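Local coordinates for protein heroin esterase (Rhodococcus sp., PDB 1LZL) that probably hydrolyses the acetyl ester groups of heroin, as an acetyl esterase of the alpha/beta hydrolase fold, at residues E268-L273 against V280-F285. Residues are numbered along the deposited sequence; the frame is centred on the assembly and turned at random.
Sequences EYALRL and VELHSF
A270 meets both L282 and V280, its methyl group facing the strand at the point where the two backbones come nearest, with 6.4 Å between its CA and that of L282. The leucine lies along that methyl with its whole isobutyl group: A270 CB lies 3.7 Å from L282 CD1, the nearest atom, and 3.9 Å from L282 CD2, so that the whole side chain flanks the methyl. With CG anti to the backbone N (chi1 167°), the isobutyl group of L282 runs alongside it, CB, CG, CD1 and CD2 all at similar distances. V280, two residues before L282 and on the same face of the strand, approaches the same methyl more loosely, through CG1 at 4.1 Å from A270 CB. One turn further along the helix, L273 takes up the second methyl of V280, and its CB stands 3.6 Å from V280 CG2. The two valine branches therefore divide between helix positions three residues apart, on the same side of the helix, CG1 going to A270 and CG2 to L273. L273 touches the strand through CB; its side chain also packs on T252 of strand 252-257 and on L249. No hydrogen bond links the two segments, and the contact rests on apolar packing; the axes of the two short segments pass 8.8 Å apart, a spacing consistent with the small side chain of A270 at the closest point. They run nearly antiparallel, at 156°, as expected for the returning helix of a beta-alpha-beta crossover. Strand 252-257, helix 263-275 and strand 280-285 form this unit, and the last is the edge strand of the central sheet, hydrogen-bonded in parallel to strand 252-257. Helix 263-275 covers one face of that edge, while E281, H283 and F285 turn to the other and meet helix 299-315.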
loop_
_atom_site.group_PDB
_atom_site.type_symbol
_atom_site.label_atom_id
_atom_site.label_comp_id
_atom_site.label_asym_id
_atom_site.label_seq_id
_atom_site.Cartn_x
_atom_site.Cartn_y
_atom_site.Cartn_z
ATOM N N GLU A 268 -5.738 -9.224 -12.089
ATOM C CA GLU A 268 -4.802 -9.963 -12.940
ATOM C C GLU A 268 -3.538 -10.375 -12.221
ATOM O O GLU A 268 -3.025 -11.462 -12.443
ATOM C CB GLU A 268 -4.405 -9.084 -14.174
ATOM C CG GLU A 268 -5.559 -8.967 -15.147
ATOM C CD GLU A 268 -5.302 -8.066 -16.351
ATOM O OE1 GLU A 268 -4.177 -7.482 -16.469
ATOM O OE2 GLU A 268 -6.242 -7.941 -17.169
ATOM N N TYR A 269 -3.033 -9.507 -11.344
ATOM C CA TYR A 269 -1.806 -9.895 -10.607
ATOM C C TYR A 269 -2.092 -11.043 -9.669
ATOM O O TYR A 269 -1.321 -12.004 -9.535
ATOM C CB TYR A 269 -1.292 -8.704 -9.834
ATOM C CG TYR A 269 0.135 -8.799 -9.327
ATOM C CD1 TYR A 269 1.188 -8.815 -10.228
ATOM C CD2 TYR A 269 0.431 -8.856 -7.948
ATOM C CE1 TYR A 269 2.497 -8.895 -9.780
ATOM C CE2 TYR A 269 1.747 -8.918 -7.489
ATOM C CZ TYR A 269 2.770 -8.935 -8.440
ATOM O OH TYR A 269 4.091 -9.008 -8.002
ATOM N N ALA A 270 -3.243 -10.991 -8.964
ATOM C CA ALA A 270 -3.638 -12.063 -8.067
ATOM C C ALA A 270 -3.779 -13.383 -8.825
ATOM O O ALA A 270 -3.335 -14.443 -8.335
ATOM C CB ALA A 270 -4.964 -11.734 -7.381
ATOM N N LEU A 271 -4.408 -13.313 -9.998
ATOM C CA LEU A 271 -4.576 -14.534 -10.796
ATOM C C LEU A 271 -3.227 -15.086 -11.199
ATOM O O LEU A 271 -2.982 -16.290 -11.109
ATOM C CB LEU A 271 -5.500 -14.230 -11.997
ATOM C CG LEU A 271 -5.664 -15.385 -12.982
ATOM C CD1 LEU A 271 -6.312 -16.579 -12.296
ATOM C CD2 LEU A 271 -6.464 -14.917 -14.221
ATOM N N ARG A 272 -2.283 -14.237 -11.646
ATOM C CA ARG A 272 -0.978 -14.736 -12.041
ATOM C C ARG A 272 -0.205 -15.242 -10.845
ATOM O O ARG A 272 0.533 -16.233 -10.962
ATOM C CB ARG A 272 -0.221 -13.623 -12.750
ATOM C CG ARG A 272 -0.852 -13.370 -14.122
ATOM C CD ARG A 272 -0.292 -12.085 -14.736
ATOM N NE ARG A 272 1.111 -12.151 -14.663
ATOM C CZ ARG A 272 2.258 -11.601 -14.497
ATOM N NH1 ARG A 272 2.377 -10.309 -14.248
ATOM N NH2 ARG A 272 3.300 -12.423 -14.598
ATOM N N LEU A 273 -0.347 -14.643 -9.659
ATOM C CA LEU A 273 0.294 -15.237 -8.496
ATOM C C LEU A 273 -0.223 -16.656 -8.251
ATOM O O LEU A 273 0.553 -17.610 -8.033
ATOM C CB LEU A 273 0.027 -14.340 -7.268
ATOM C CG LEU A 273 0.764 -13.023 -7.116
ATOM C CD1 LEU A 273 0.107 -12.210 -5.988
ATOM C CD2 LEU A 273 2.246 -13.194 -6.784
ATOM N N VAL A 280 -3.080 -17.363 -2.530
ATOM C CA VAL A 280 -3.624 -15.998 -2.601
ATOM C C VAL A 280 -5.077 -15.971 -2.131
ATOM O O VAL A 280 -5.861 -16.860 -2.465
ATOM C CB VAL A 280 -3.545 -15.444 -4.026
ATOM C CG1 VAL A 280 -4.026 -13.978 -4.101
ATOM C CG2 VAL A 280 -2.133 -15.532 -4.585
ATOM N N GLU A 281 -5.435 -14.935 -1.392
ATOM C CA GLU A 281 -6.818 -14.530 -1.172
ATOM C C GLU A 281 -7.020 -13.278 -2.017
ATOM O O GLU A 281 -6.296 -12.297 -1.847
ATOM C CB GLU A 281 -7.089 -14.187 0.297
ATOM C CG GLU A 281 -8.539 -13.788 0.523
ATOM C CD GLU A 281 -8.992 -13.832 1.960
ATOM O OE1 GLU A 281 -8.150 -14.047 2.889
ATOM O OE2 GLU A 281 -10.178 -13.649 2.191
ATOM N N LEU A 282 -7.980 -13.366 -2.923
ATOM C CA LEU A 282 -8.337 -12.252 -3.798
ATOM C C LEU A 282 -9.769 -11.824 -3.474
ATOM O O LEU A 282 -10.647 -12.694 -3.409
ATOM C CB LEU A 282 -8.249 -12.646 -5.288
ATOM C CG LEU A 282 -8.896 -11.642 -6.270
ATOM C CD1 LEU A 282 -8.206 -10.276 -6.232
ATOM C CD2 LEU A 282 -8.837 -12.259 -7.665
ATOM N N HIS A 283 -10.026 -10.556 -3.207
ATOM C CA HIS A 283 -11.389 -10.113 -2.953
ATOM C C HIS A 283 -11.647 -8.792 -3.657
ATOM O O HIS A 283 -11.023 -7.779 -3.295
ATOM C CB HIS A 283 -11.576 -9.991 -1.444
ATOM C CG HIS A 283 -13.023 -10.021 -1.046
ATOM N ND1 HIS A 283 -13.389 -10.180 0.277
ATOM C CD2 HIS A 283 -14.157 -9.925 -1.758
ATOM C CE1 HIS A 283 -14.710 -10.170 0.343
ATOM N NE2 HIS A 283 -15.227 -10.025 -0.878
ATOM N N SER A 284 -12.525 -8.839 -4.669
ATOM C CA SER A 284 -13.022 -7.596 -5.293
ATOM C C SER A 284 -14.365 -7.303 -4.666
ATOM O O SER A 284 -15.321 -8.101 -4.737
ATOM C CB SER A 284 -13.122 -7.774 -6.788
ATOM O OG SER A 284 -13.178 -6.533 -7.521
ATOM N N PHE A 285 -14.475 -6.140 -4.017
ATOM C CA PHE A 285 -15.656 -5.821 -3.213
ATOM C C PHE A 285 -16.679 -5.122 -4.100
ATOM O O PHE A 285 -16.281 -4.330 -4.999
ATOM C CB PHE A 285 -15.248 -4.889 -2.054
ATOM C CG PHE A 285 -14.567 -5.616 -0.911
ATOM C CD1 PHE A 285 -13.191 -5.827 -0.966
ATOM C CD2 PHE A 285 -15.287 -6.116 0.176
ATOM C CE1 PHE A 285 -12.519 -6.527 0.028
ATOM C CE2 PHE A 285 -14.630 -6.823 1.192
ATOM C CZ PHE A 285 -13.264 -7.019 1.098
#